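Local structure of heavy-metal chelation domain-containing protein (Pyrococcus horikoshii, 3NPG) at residues Leu30-Val35 and Leu45-Thr50; Glu109-Asp114 and Ala190-Ile195; Ala120-Met125 and Tyr139-Asn144; Ile97-Ala102 and Glu241-Val246. The protein is of unknown function but possibly chelates heavy-metal ions, combining an N-terminal antiparallel sheet with a Rossmann-like domain. All coordinates share one frame; numbering follows the deposited sequence.

Contact 1 of 4, residues Leu30-Val35 and Leu45-Thr50. With ACT (acetate ion), chain E.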
loop_
_atom_site.group_PDB
_atom_site.type_symbol
_atom_site.label_atom_id
_atom_site.label_comp_id
_atom_site.label_asym_id
_atom_site.label_seq_id
_atom_site.Cartn_x
_atom_site.Cartn_y
_atom_site.Cartn_z
ATOM N N LEU A 30 -18.378 2.244 -0.756
ATOM C CA LEU A 30 -17.504 2.200 -1.923
ATOM C C LEU A 30 -18.313 1.977 -3.222
ATOM O O LEU A 30 -19.288 1.221 -3.218
ATOM C CB LEU A 30 -16.449 1.089 -1.762
ATOM C CG LEU A 30 -15.352 1.341 -0.721
ATOM C CD1 LEU A 30 -14.601 0.072 -0.421
ATOM C CD2 LEU A 30 -14.388 2.423 -1.183
ATOM N N PRO A 31 -17.919 2.620 -4.354
ATOM C CA PRO A 31 -16.761 3.525 -4.522
ATOM C C PRO A 31 -16.994 4.926 -3.953
ATOM O O PRO A 31 -16.032 5.661 -3.711
ATOM C CB PRO A 31 -16.570 3.547 -6.043
ATOM C CG PRO A 31 -17.955 3.353 -6.591
ATOM C CD PRO A 31 -18.642 2.418 -5.628
ATOM N N TYR A 32 -18.267 5.294 -3.727
ATOM C CA TYR A 32 -18.613 6.635 -3.283
ATOM C C TYR A 32 -19.413 6.660 -2.011
ATOM O O TYR A 32 -20.288 5.809 -1.799
ATOM C CB TYR A 32 -19.364 7.390 -4.391
ATOM C CG TYR A 32 -18.458 7.880 -5.493
ATOM C CD1 TYR A 32 -18.096 7.048 -6.544
ATOM C CD2 TYR A 32 -17.932 9.167 -5.468
ATOM C CE1 TYR A 32 -17.206 7.472 -7.527
ATOM C CE2 TYR A 32 -17.061 9.611 -6.457
ATOM C CZ TYR A 32 -16.698 8.759 -7.486
ATOM O OH TYR A 32 -15.832 9.185 -8.459
ATOM N N THR A 33 -19.132 7.662 -1.160
ATOM C CA THR A 33 -19.939 7.989 0.003
ATOM C C THR A 33 -21.044 8.899 -0.496
ATOM O O THR A 33 -20.782 9.777 -1.322
ATOM C CB THR A 33 -19.074 8.691 1.072
ATOM O OG1 THR A 33 -18.092 7.776 1.554
ATOM C CG2 THR A 33 -19.893 9.229 2.232
ATOM N N TRP A 34 -22.285 8.644 -0.088
ATOM C CA TRP A 34 -23.403 9.442 -0.571
ATOM C C TRP A 34 -24.281 9.970 0.539
ATOM O O TRP A 34 -24.362 9.368 1.609
ATOM C CB TRP A 34 -24.231 8.666 -1.606
ATOM C CG TRP A 34 -24.750 7.355 -1.113
ATOM C CD1 TRP A 34 -24.167 6.132 -1.266
ATOM C CD2 TRP A 34 -25.981 7.131 -0.420
ATOM N NE1 TRP A 34 -24.960 5.158 -0.708
ATOM C CE2 TRP A 34 -26.087 5.742 -0.191
ATOM C CE3 TRP A 34 -27.012 7.973 0.035
ATOM C CZ2 TRP A 34 -27.173 5.178 0.485
ATOM C CZ3 TRP A 34 -28.083 7.411 0.704
ATOM C CH2 TRP A 34 -28.154 6.030 0.929
ATOM N N VAL A 35 -24.933 11.109 0.288
ATOM C CA VAL A 35 -25.869 11.730 1.222
ATOM C C VAL A 35 -27.126 12.122 0.457
ATOM O O VAL A 35 -27.044 12.868 -0.527
ATOM C CB VAL A 35 -25.230 12.949 1.962
ATOM C CG1 VAL A 35 -26.292 13.797 2.646
ATOM C CG2 VAL A 35 -24.170 12.493 2.968
ATOM N N LEU A 45 -29.146 14.042 -4.544
ATOM C CA LEU A 45 -28.125 13.102 -4.098
ATOM C C LEU A 45 -26.720 13.663 -4.299
ATOM O O LEU A 45 -26.337 14.006 -5.415
ATOM C CB LEU A 45 -28.286 11.748 -4.821
ATOM C CG LEU A 45 -27.448 10.573 -4.286
ATOM C CD1 LEU A 45 -27.809 10.240 -2.844
ATOM C CD2 LEU A 45 -27.632 9.359 -5.145
ATOM N N GLY A 46 -25.982 13.778 -3.207
ATOM C CA GLY A 46 -24.604 14.237 -3.233
ATOM C C GLY A 46 -23.641 13.110 -2.943
ATOM O O GLY A 46 -23.927 12.249 -2.100
ATOM N N VAL A 47 -22.505 13.075 -3.666
ATOM C CA VAL A 47 -21.509 12.018 -3.486
ATOM C C VAL A 47 -20.122 12.578 -3.229
ATOM O O VAL A 47 -19.828 13.704 -3.620
ATOM C CB VAL A 47 -21.507 10.984 -4.656
ATOM C CG1 VAL A 47 -22.813 10.198 -4.704
ATOM C CG2 VAL A 47 -21.228 11.660 -5.994
ATOM N N ALA A 48 -19.274 11.796 -2.547
ATOM C CA ALA A 48 -17.876 12.145 -2.303
ATOM C C ALA A 48 -17.055 10.877 -2.305
ATOM O O ALA A 48 -17.394 9.928 -1.592
ATOM C CB ALA A 48 -17.733 12.863 -0.971
HETATM N N MSE A 49 -16.020 10.814 -3.169
HETATM C CA MSE A 49 -15.194 9.612 -3.317
HETATM C C MSE A 49 -14.591 9.136 -2.002
HETATM O O MSE A 49 -13.935 9.908 -1.299
HETATM C CB MSE A 49 -14.101 9.819 -4.368
HETATM C CG MSE A 49 -13.301 8.565 -4.649
HETATM SE SE MSE A 49 -11.879 8.868 -5.889
HETATM C CE MSE A 49 -12.775 8.295 -7.497
ATOM N N THR A 50 -14.798 7.855 -1.682
ATOM C CA THR A 50 -14.226 7.234 -0.498
ATOM C C THR A 50 -12.796 6.842 -0.794
ATOM O O THR A 50 -12.523 6.239 -1.836
ATOM C CB THR A 50 -15.081 6.028 -0.062
ATOM O OG1 THR A 50 -16.434 6.453 0.094
ATOM C CG2 THR A 50 -14.592 5.408 1.226
HETATM C C ACT E . -13.903 12.012 -7.882
HETATM O O ACT E . -13.562 12.951 -7.237
HETATM O OXT ACT E . -14.840 11.391 -7.516
HETATM C CH3 ACT E . -13.133 11.608 -9.138
#
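T33 and T50 both turn OG1 beside their own backbone N, opposite the carbonyl carbon (chi1 -65° and -54°), which points the two hydroxyls at each other, T33 OG1 donating to T50 OG1 at 2.6 Å. T50 OG1 in turn bonds G29 O, so that the two hydroxyls bond in sequence, a place where small, polar threonine fits. The two strands of the hairpin run antiparallel; T33 with A48 and V35 with G46 are hydrogen-bonded pairs, the A48 N to T33 O bond measuring 2.8 Å. Between them W34 and V47 form a non-hydrogen-bonded pair with both side chains on the same face of the sheet, W34 CB 3.7 Å from V47 CG1. The Y32 ring crosses selenomethionine M49 at a slant, its CE2 3.6 Å from M49 CB, and its hydroxyl donates to acetate OXT at 2.6 Å, with that oxygen at the ring edge, in plane. T199 OG1 also holds the acetate, which probably came from the crystallisation liquor. The buried hydroxyls of T33 and T50 are thus satisfied by each other and the chain, whereas that of Y32 can serve a carboxylate.

Contact 2 of 4, residues Glu109-Asp114 and Ala190-Ile195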
loop_
_atom_site.group_PDB
_atom_site.type_symbol
_atom_site.label_atom_id
_atom_site.label_comp_id
_atom_site.label_asym_id
_atom_site.label_seq_id
_atom_site.Cartn_x
_atom_site.Cartn_y
_atom_site.Cartn_z
ATOM N N GLU A 109 -12.162 18.264 -24.058
ATOM C CA GLU A 109 -12.700 19.271 -24.996
ATOM C C GLU A 109 -12.454 20.671 -24.460
ATOM O O GLU A 109 -12.124 21.581 -25.228
ATOM C CB GLU A 109 -14.218 19.074 -25.202
ATOM C CG GLU A 109 -14.603 17.753 -25.841
ATOM C CD GLU A 109 -16.103 17.554 -25.975
ATOM O OE1 GLU A 109 -16.758 18.391 -26.640
ATOM O OE2 GLU A 109 -16.621 16.559 -25.419
ATOM N N LEU A 110 -12.668 20.856 -23.138
ATOM C CA LEU A 110 -12.494 22.135 -22.455
ATOM C C LEU A 110 -11.048 22.650 -22.586
ATOM O O LEU A 110 -10.841 23.844 -22.824
ATOM C CB LEU A 110 -12.887 21.987 -20.968
ATOM C CG LEU A 110 -12.891 23.271 -20.138
ATOM C CD1 LEU A 110 -14.133 24.111 -20.426
ATOM C CD2 LEU A 110 -12.810 22.961 -18.682
ATOM N N ILE A 111 -10.052 21.739 -22.451
ATOM C CA ILE A 111 -8.624 22.078 -22.570
ATOM C C ILE A 111 -8.289 22.527 -23.994
ATOM O O ILE A 111 -7.507 23.460 -24.177
ATOM C CB ILE A 111 -7.726 20.878 -22.134
ATOM C CG1 ILE A 111 -8.164 20.280 -20.763
ATOM C CG2 ILE A 111 -6.241 21.255 -22.150
ATOM C CD1 ILE A 111 -8.126 21.251 -19.551
ATOM N N GLN A 112 -8.877 21.855 -25.000
ATOM C CA GLN A 112 -8.633 22.167 -26.411
ATOM C C GLN A 112 -9.135 23.572 -26.792
ATOM O O GLN A 112 -8.606 24.176 -27.726
ATOM C CB GLN A 112 -9.263 21.096 -27.319
ATOM C CG GLN A 112 -8.561 19.735 -27.234
ATOM C CD GLN A 112 -9.319 18.654 -27.974
ATOM O OE1 GLN A 112 -10.484 18.350 -27.671
ATOM N NE2 GLN A 112 -8.648 17.997 -28.909
ATOM N N GLN A 113 -10.121 24.109 -26.034
ATOM C CA GLN A 113 -10.680 25.450 -26.273
ATOM C C GLN A 113 -9.677 26.566 -25.905
ATOM O O GLN A 113 -9.893 27.731 -26.265
ATOM C CB GLN A 113 -11.996 25.641 -25.485
ATOM C CG GLN A 113 -13.151 24.750 -25.966
ATOM C CD GLN A 113 -14.366 24.838 -25.057
ATOM O OE1 GLN A 113 -14.454 25.691 -24.158
ATOM N NE2 GLN A 113 -15.326 23.955 -25.271
ATOM N N ASP A 114 -8.588 26.213 -25.179
ATOM C CA ASP A 114 -7.578 27.186 -24.748
ATOM C C ASP A 114 -6.174 26.860 -25.295
ATOM O O ASP A 114 -5.965 25.786 -25.873
ATOM C CB ASP A 114 -7.554 27.297 -23.208
ATOM C CG ASP A 114 -8.848 27.829 -22.620
ATOM O OD1 ASP A 114 -9.383 28.827 -23.162
ATOM O OD2 ASP A 114 -9.313 27.265 -21.599
ATOM N N ALA A 190 -0.624 28.765 -13.729
ATOM C CA ALA A 190 -1.782 28.118 -14.346
ATOM C C ALA A 190 -2.906 29.097 -14.607
ATOM O O ALA A 190 -3.266 29.886 -13.727
ATOM C CB ALA A 190 -2.271 26.971 -13.483
ATOM N N LYS A 191 -3.431 29.084 -15.838
ATOM C CA LYS A 191 -4.542 29.957 -16.247
ATOM C C LYS A 191 -5.859 29.168 -16.324
ATOM O O LYS A 191 -6.943 29.760 -16.406
ATOM C CB LYS A 191 -4.231 30.657 -17.600
ATOM C CG LYS A 191 -3.483 29.782 -18.612
ATOM C CD LYS A 191 -3.015 30.593 -19.813
ATOM C CE LYS A 191 -2.284 29.740 -20.806
ATOM N NZ LYS A 191 -1.840 30.529 -21.982
ATOM N N LEU A 192 -5.762 27.831 -16.236
ATOM C CA LEU A 192 -6.901 26.932 -16.332
ATOM C C LEU A 192 -6.793 25.830 -15.259
ATOM O O LEU A 192 -5.884 25.005 -15.322
ATOM C CB LEU A 192 -6.937 26.313 -17.750
ATOM C CG LEU A 192 -8.104 25.376 -18.071
ATOM C CD1 LEU A 192 -9.420 26.133 -18.129
ATOM C CD2 LEU A 192 -7.878 24.689 -19.374
ATOM N N ILE A 193 -7.681 25.866 -14.236
ATOM C CA ILE A 193 -7.706 24.865 -13.159
ATOM C C ILE A 193 -9.072 24.190 -13.115
ATOM O O ILE A 193 -10.072 24.831 -12.777
ATOM C CB ILE A 193 -7.301 25.481 -11.780
ATOM C CG1 ILE A 193 -5.896 26.136 -11.860
ATOM C CG2 ILE A 193 -7.365 24.420 -10.664
ATOM C CD1 ILE A 193 -5.533 26.954 -10.704
ATOM N N VAL A 194 -9.122 22.904 -13.507
ATOM C CA VAL A 194 -10.372 22.141 -13.570
ATOM C C VAL A 194 -10.428 21.090 -12.459
ATOM O O VAL A 194 -9.541 20.236 -12.369
ATOM C CB VAL A 194 -10.573 21.492 -14.971
ATOM C CG1 VAL A 194 -11.955 20.868 -15.092
ATOM C CG2 VAL A 194 -10.341 22.506 -16.084
ATOM N N ILE A 195 -11.475 21.141 -11.624
ATOM C CA ILE A 195 -11.706 20.136 -10.580
ATOM C C ILE A 195 -12.743 19.138 -11.112
ATOM O O ILE A 195 -13.914 19.490 -11.266
ATOM C CB ILE A 195 -12.142 20.805 -9.233
ATOM C CG1 ILE A 195 -11.163 21.949 -8.809
ATOM C CG2 ILE A 195 -12.314 19.771 -8.120
ATOM C CD1 ILE A 195 -9.643 21.545 -8.698
#
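L192, the strand residue set most deeply into the helix 107-112 interface, meets I111 and D114 with its outer atoms. Its CB is directed at the helix, and CG, anti to the backbone N (chi1 -178°), carries the branch point to 4.2 Å from D114 OD2. There the chain forks. Both methyls flank the carboxylate, L192 CD1 and CD2 each 3.7 Å from D114 OD2, and CD2 also meets the end of I111, 3.5 Å from I111 CD1. The long I111 chain suits this place because its CB is not aimed at the strand and only the delta carbon arrives; the same CD1 also comes within 4.3 Å of V194 CG2. Further along, L110 and V194 reach toward each other tip to tip, L110 CD2 standing 3.6 Å from V194 CG2, a pairing in which the long leucine spans the gap and the short, branched valine sits close to its strand. L110 packs on H214 as well, and I111 on I169, which places the helix over one face of the mixed sheet, at its parallel strands. Apart from the D114 oxygen at its margin, the contact is hydrocarbon on hydrocarbon, implying that burial and fit of branched side chains, rather than directional bonds, hold helix to strand.

Contact 3 of 4, residues Ala120-Met125 and Tyr139-Asn144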
loop_
_atom_site.group_PDB
_atom_site.type_symbol
_atom_site.label_atom_id
_atom_site.label_comp_id
_atom_site.label_asym_id
_atom_site.label_seq_id
_atom_site.Cartn_x
_atom_site.Cartn_y
_atom_site.Cartn_z
ATOM N N ALA A 120 -0.742 19.606 -15.746
ATOM C CA ALA A 120 -0.530 18.765 -14.573
ATOM C C ALA A 120 -1.822 18.046 -14.242
ATOM O O ALA A 120 -2.837 18.696 -13.985
ATOM C CB ALA A 120 -0.081 19.606 -13.389
ATOM N N ILE A 121 -1.818 16.701 -14.329
ATOM C CA ILE A 121 -3.003 15.899 -14.035
ATOM C C ILE A 121 -2.871 15.234 -12.667
ATOM O O ILE A 121 -2.024 14.357 -12.482
ATOM C CB ILE A 121 -3.314 14.881 -15.181
ATOM C CG1 ILE A 121 -3.667 15.618 -16.493
ATOM C CG2 ILE A 121 -4.437 13.913 -14.770
ATOM C CD1 ILE A 121 -3.996 14.682 -17.698
ATOM N N ILE A 122 -3.666 15.697 -11.688
ATOM C CA ILE A 122 -3.666 15.140 -10.334
ATOM C C ILE A 122 -4.768 14.088 -10.223
ATOM O O ILE A 122 -5.950 14.402 -10.384
ATOM C CB ILE A 122 -3.789 16.262 -9.267
ATOM C CG1 ILE A 122 -2.613 17.259 -9.387
ATOM C CG2 ILE A 122 -3.870 15.676 -7.858
ATOM C CD1 ILE A 122 -3.003 18.679 -9.249
ATOM N N GLY A 123 -4.358 12.842 -10.052
ATOM C CA GLY A 123 -5.260 11.703 -10.075
ATOM C C GLY A 123 -5.232 11.032 -11.430
ATOM O O GLY A 123 -5.533 11.669 -12.442
ATOM N N ASN A 124 -4.783 9.769 -11.477
ATOM C CA ASN A 124 -4.640 9.043 -12.734
ATOM C C ASN A 124 -5.996 8.718 -13.370
ATOM O O ASN A 124 -6.719 7.830 -12.899
ATOM C CB ASN A 124 -3.801 7.777 -12.546
ATOM C CG ASN A 124 -3.342 7.139 -13.844
ATOM O OD1 ASN A 124 -3.314 7.766 -14.905
ATOM N ND2 ASN A 124 -2.928 5.892 -13.770
HETATM N N MSE A 125 -6.354 9.473 -14.414
HETATM C CA MSE A 125 -7.586 9.272 -15.174
HETATM C C MSE A 125 -7.213 8.819 -16.603
HETATM O O MSE A 125 -6.921 9.655 -17.466
HETATM C CB MSE A 125 -8.445 10.566 -15.182
HETATM C CG MSE A 125 -7.603 11.865 -15.176
HETATM SE SE MSE A 125 -8.529 13.422 -14.450
HETATM C CE MSE A 125 -9.002 12.711 -12.702
ATOM N N TYR A 139 1.989 15.843 -17.062
ATOM C CA TYR A 139 2.616 15.332 -15.839
ATOM C C TYR A 139 1.530 14.754 -14.943
ATOM O O TYR A 139 0.704 15.506 -14.417
ATOM C CB TYR A 139 3.380 16.453 -15.101
ATOM C CG TYR A 139 4.593 16.957 -15.849
ATOM C CD1 TYR A 139 4.487 17.987 -16.782
ATOM C CD2 TYR A 139 5.853 16.426 -15.609
ATOM C CE1 TYR A 139 5.599 18.447 -17.483
ATOM C CE2 TYR A 139 6.976 16.884 -16.297
ATOM C CZ TYR A 139 6.844 17.894 -17.236
ATOM O OH TYR A 139 7.949 18.348 -17.917
ATOM N N VAL A 140 1.468 13.410 -14.835
ATOM C CA VAL A 140 0.423 12.733 -14.048
ATOM C C VAL A 140 0.919 12.410 -12.637
ATOM O O VAL A 140 2.000 11.845 -12.480
ATOM C CB VAL A 140 -0.134 11.468 -14.774
ATOM C CG1 VAL A 140 -1.391 10.948 -14.079
ATOM C CG2 VAL A 140 -0.421 11.760 -16.239
ATOM N N PHE A 141 0.126 12.773 -11.611
ATOM C CA PHE A 141 0.476 12.519 -10.210
ATOM C C PHE A 141 -0.562 11.634 -9.554
ATOM O O PHE A 141 -1.750 11.962 -9.574
ATOM C CB PHE A 141 0.617 13.841 -9.434
ATOM C CG PHE A 141 1.560 14.831 -10.070
ATOM C CD1 PHE A 141 2.927 14.774 -9.820
ATOM C CD2 PHE A 141 1.083 15.829 -10.913
ATOM C CE1 PHE A 141 3.800 15.685 -10.416
ATOM C CE2 PHE A 141 1.959 16.734 -11.513
ATOM C CZ PHE A 141 3.312 16.658 -11.260
ATOM N N GLU A 142 -0.133 10.509 -8.978
ATOM C CA GLU A 142 -1.053 9.595 -8.309
ATOM C C GLU A 142 -0.567 9.229 -6.906
ATOM O O GLU A 142 0.604 8.893 -6.717
ATOM C CB GLU A 142 -1.308 8.335 -9.168
ATOM C CG GLU A 142 -2.352 7.385 -8.587
ATOM C CD GLU A 142 -3.709 8.004 -8.293
ATOM O OE1 GLU A 142 -4.410 8.387 -9.255
ATOM O OE2 GLU A 142 -4.092 8.053 -7.102
ATOM N N ARG A 143 -1.467 9.316 -5.926
ATOM C CA ARG A 143 -1.167 9.016 -4.535
ATOM C C ARG A 143 -1.450 7.519 -4.216
ATOM O O ARG A 143 -0.676 6.891 -3.493
ATOM C CB ARG A 143 -1.985 9.940 -3.616
ATOM C CG ARG A 143 -1.585 9.868 -2.167
ATOM C CD ARG A 143 -2.207 10.980 -1.361
ATOM N NE ARG A 143 -2.229 10.655 0.064
ATOM C CZ ARG A 143 -1.229 10.905 0.903
ATOM N NH1 ARG A 143 -0.140 11.532 0.479
ATOM N NH2 ARG A 143 -1.330 10.573 2.182
ATOM N N ASN A 144 -2.553 6.958 -4.775
ATOM C CA ASN A 144 -2.929 5.548 -4.575
ATOM C C ASN A 144 -2.063 4.622 -5.445
ATOM O O ASN A 144 -1.972 4.825 -6.656
ATOM C CB ASN A 144 -4.424 5.339 -4.886
ATOM C CG ASN A 144 -4.924 3.922 -4.663
ATOM O OD1 ASN A 144 -4.353 3.135 -3.888
ATOM N ND2 ASN A 144 -6.030 3.584 -5.302
#
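E142 OE1 accepts the backbone N-H of N124 at 2.6 Å, an almost straight bond (169°) that meets the oxygen nearly along its C-O axis. The other oxygen turns back on its own chain: OE2 takes N144 N on its anti lone pair at 3.0 Å and, weakly, R143 N. E142 CG lies anti to the backbone N, and the chain then bends at chi2 (55°), which swings the carboxylate across to the neighbouring loop. A glutamine here, with an NH2 in place of one carboxylate oxygen, would probably leave N124 N or N144 N without its acceptor. Before these loops the strands pair in parallel, with I121 N to Y139 O, F141 N to I121 O and G123 N to F141 O. G123 ends the ladder with positive phi (99°), where a CB would be jammed against I122 O. On one face A120 CB touches the F141 ring at its edge, 4.0 Å from CE2, the small residue making room for the aromatic; on the other, V140 CG1 lies 3.8 Å from N124 OD1, while N124 ND2 bonds L147 O. This is the first beta-alpha-beta crossover of the Rossmann-like domain, through helix 126-132. An acid after the second strand often binds a ribose in classical Rossmann proteins; here the carboxylate accepts backbone N-H groups from both loops, which implies that it ties the loop after 118-122 to the one after 137-141.

Contact 4 of 4, residues Ile97-Ala102 and Glu241-Val246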
loop_
_atom_site.group_PDB
_atom_site.type_symbol
_atom_site.label_atom_id
_atom_site.label_comp_id
_atom_site.label_asym_id
_atom_site.label_seq_id
_atom_site.Cartn_x
_atom_site.Cartn_y
_atom_site.Cartn_z
ATOM N N ILE A 97 -28.119 23.684 -7.497
ATOM C CA ILE A 97 -27.284 23.878 -8.700
ATOM C C ILE A 97 -28.085 24.392 -9.920
ATOM O O ILE A 97 -29.127 23.828 -10.261
ATOM C CB ILE A 97 -26.430 22.601 -9.034
ATOM C CG1 ILE A 97 -25.305 22.913 -10.052
ATOM C CG2 ILE A 97 -27.308 21.423 -9.500
ATOM C CD1 ILE A 97 -24.071 23.526 -9.459
ATOM N N ASP A 98 -27.604 25.487 -10.547
ATOM C CA ASP A 98 -28.201 26.038 -11.759
ATOM C C ASP A 98 -27.267 25.762 -12.925
ATOM O O ASP A 98 -26.148 26.284 -12.959
ATOM C CB ASP A 98 -28.462 27.553 -11.602
ATOM C CG ASP A 98 -29.253 28.193 -12.744
ATOM O OD1 ASP A 98 -29.782 27.442 -13.601
ATOM O OD2 ASP A 98 -29.389 29.424 -12.746
ATOM N N LEU A 99 -27.683 24.872 -13.835
ATOM C CA LEU A 99 -26.842 24.437 -14.945
ATOM C C LEU A 99 -27.232 25.100 -16.279
ATOM O O LEU A 99 -27.017 24.517 -17.343
ATOM C CB LEU A 99 -26.871 22.900 -15.058
ATOM C CG LEU A 99 -26.374 22.138 -13.825
ATOM C CD1 LEU A 99 -26.842 20.695 -13.849
ATOM C CD2 LEU A 99 -24.873 22.215 -13.705
ATOM N N ARG A 100 -27.740 26.341 -16.225
ATOM C CA ARG A 100 -28.104 27.092 -17.435
ATOM C C ARG A 100 -26.891 27.392 -18.306
ATOM O O ARG A 100 -26.966 27.255 -19.525
ATOM C CB ARG A 100 -28.832 28.392 -17.073
ATOM C CG ARG A 100 -30.317 28.203 -16.875
ATOM C CD ARG A 100 -30.988 29.440 -16.317
ATOM N NE ARG A 100 -30.980 30.555 -17.262
ATOM C CZ ARG A 100 -31.779 31.608 -17.158
ATOM N NH1 ARG A 100 -32.677 31.674 -16.182
ATOM N NH2 ARG A 100 -31.715 32.586 -18.049
ATOM N N GLU A 101 -25.772 27.798 -17.686
ATOM C CA GLU A 101 -24.550 28.134 -18.423
ATOM C C GLU A 101 -23.522 26.985 -18.361
ATOM O O GLU A 101 -22.325 27.193 -18.607
ATOM C CB GLU A 101 -23.943 29.455 -17.907
ATOM C CG GLU A 101 -24.867 30.663 -18.052
ATOM C CD GLU A 101 -25.173 31.102 -19.477
ATOM O OE1 GLU A 101 -24.236 31.140 -20.307
ATOM O OE2 GLU A 101 -26.340 31.470 -19.743
ATOM N N ALA A 102 -24.003 25.770 -18.071
ATOM C CA ALA A 102 -23.154 24.599 -18.033
ATOM C C ALA A 102 -22.934 24.055 -19.445
ATOM O O ALA A 102 -23.862 24.032 -20.256
ATOM C CB ALA A 102 -23.778 23.531 -17.149
ATOM N N GLU A 241 -26.760 6.913 -14.695
ATOM C CA GLU A 241 -27.978 7.530 -14.148
ATOM C C GLU A 241 -27.736 9.015 -13.844
ATOM O O GLU A 241 -28.488 9.626 -13.078
ATOM C CB GLU A 241 -28.443 6.784 -12.879
ATOM C CG GLU A 241 -28.813 5.326 -13.122
ATOM C CD GLU A 241 -29.999 5.089 -14.040
ATOM O OE1 GLU A 241 -30.817 6.022 -14.221
ATOM O OE2 GLU A 241 -30.158 3.940 -14.509
ATOM N N SER A 242 -26.697 9.597 -14.466
ATOM C CA SER A 242 -26.324 10.988 -14.253
ATOM C C SER A 242 -25.990 11.673 -15.571
ATOM O O SER A 242 -25.804 11.000 -16.587
ATOM C CB SER A 242 -25.127 11.076 -13.309
ATOM O OG SER A 242 -25.419 10.502 -12.046
ATOM N N ILE A 243 -25.901 13.018 -15.556
ATOM C CA ILE A 243 -25.488 13.796 -16.724
ATOM C C ILE A 243 -24.234 14.599 -16.413
ATOM O O ILE A 243 -24.205 15.341 -15.431
ATOM C CB ILE A 243 -26.637 14.682 -17.298
ATOM C CG1 ILE A 243 -27.347 15.494 -16.190
ATOM C CG2 ILE A 243 -27.629 13.843 -18.099
ATOM C CD1 ILE A 243 -27.031 16.941 -16.198
ATOM N N LYS A 244 -23.174 14.404 -17.208
ATOM C CA LYS A 244 -21.909 15.108 -17.020
ATOM C C LYS A 244 -22.033 16.573 -17.434
ATOM O O LYS A 244 -22.723 16.880 -18.398
ATOM C CB LYS A 244 -20.786 14.420 -17.808
ATOM C CG LYS A 244 -20.340 13.090 -17.208
ATOM C CD LYS A 244 -19.266 12.422 -18.060
ATOM C CE LYS A 244 -18.851 11.088 -17.494
ATOM N NZ LYS A 244 -17.893 10.383 -18.387
ATOM N N TYR A 245 -21.360 17.479 -16.706
ATOM C CA TYR A 245 -21.391 18.909 -17.018
ATOM C C TYR A 245 -20.071 19.579 -16.696
ATOM O O TYR A 245 -19.346 19.126 -15.813
ATOM C CB TYR A 245 -22.557 19.627 -16.271
ATOM C CG TYR A 245 -22.426 19.626 -14.756
ATOM C CD1 TYR A 245 -21.670 20.596 -14.099
ATOM C CD2 TYR A 245 -23.122 18.708 -13.978
ATOM C CE1 TYR A 245 -21.546 20.598 -12.711
ATOM C CE2 TYR A 245 -23.024 18.715 -12.587
ATOM C CZ TYR A 245 -22.222 19.652 -11.958
ATOM O OH TYR A 245 -22.127 19.660 -10.587
ATOM N N VAL A 246 -19.779 20.688 -17.386
ATOM C CA VAL A 246 -18.634 21.542 -17.102
ATOM C C VAL A 246 -19.160 22.955 -16.858
ATOM O O VAL A 246 -19.786 23.535 -17.748
ATOM C CB VAL A 246 -17.575 21.516 -18.243
ATOM C CG1 VAL A 246 -16.454 22.519 -17.970
ATOM C CG2 VAL A 246 -17.007 20.111 -18.440
#
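L99 lays one methyl over the ring of Y245: CD2 stands 3.6 Å from the ring centroid and only 11° off the normal, a CH-pi contact in which the two side chains cross at about a right angle. Both conformations contribute. Y245 holds CG between its backbone N and carbonyl carbon (chi1 65°), which turns the ring's face to the loop, and L99 keeps CG beside its own N with CD1 extended (chi2 162°) toward I243 CD1, 4.4 Å away, which leaves the other branch, CD2, over the ring. I97 comes to the phenol end, its CD1 4.5 Å from Y245 OH, and that hydroxyl has a weak hydrogen bond with Q94 NE2. At the root of the ring A102 CB lies 4.2 Å from Y245 CB; alanine suits the place because its methyl is small enough for the loop to come close to the strand, and A102 CA also makes a CA-H...O contact of 3.5 Å with V246 O. Replacing the tyrosine by an alanine would probably leave L99 CD2 without the surface it rests on and Q94 without its phenolic partner. A type I turn from L99 to A102 bends the loop so that both residues face the strand, and backbone bonding between V246 and K103 follows. The linker between helices 79-96 and 107-112 is thus laid along strand 242-248, the antiparallel edge strand that completes the otherwise parallel, Rossmann-like sheet.

Contact 1 stands apart, in the antiparallel N-terminal sheet, whereas contacts 2, 3 and 4 all reach the mixed sheet of the Rossmann-like domain. Contacts 1 and 3 are strand pairings, mostly buried and built on backbone hydrogen bonds, antiparallel in one and parallel in the other, each with polar side chains at the strand end. Contact 2, also buried, instead covers a sheet face with a helix through apolar groups. Contact 4 is only partly buried and sets a loop against the edge strand by aromatic and aliphatic packing. Contacts 2 and 4 touch directly, L110 CD1 lying 3.7 Å from V246 CG1, while the centres of contacts 1 and 2 are about 26 Å apart.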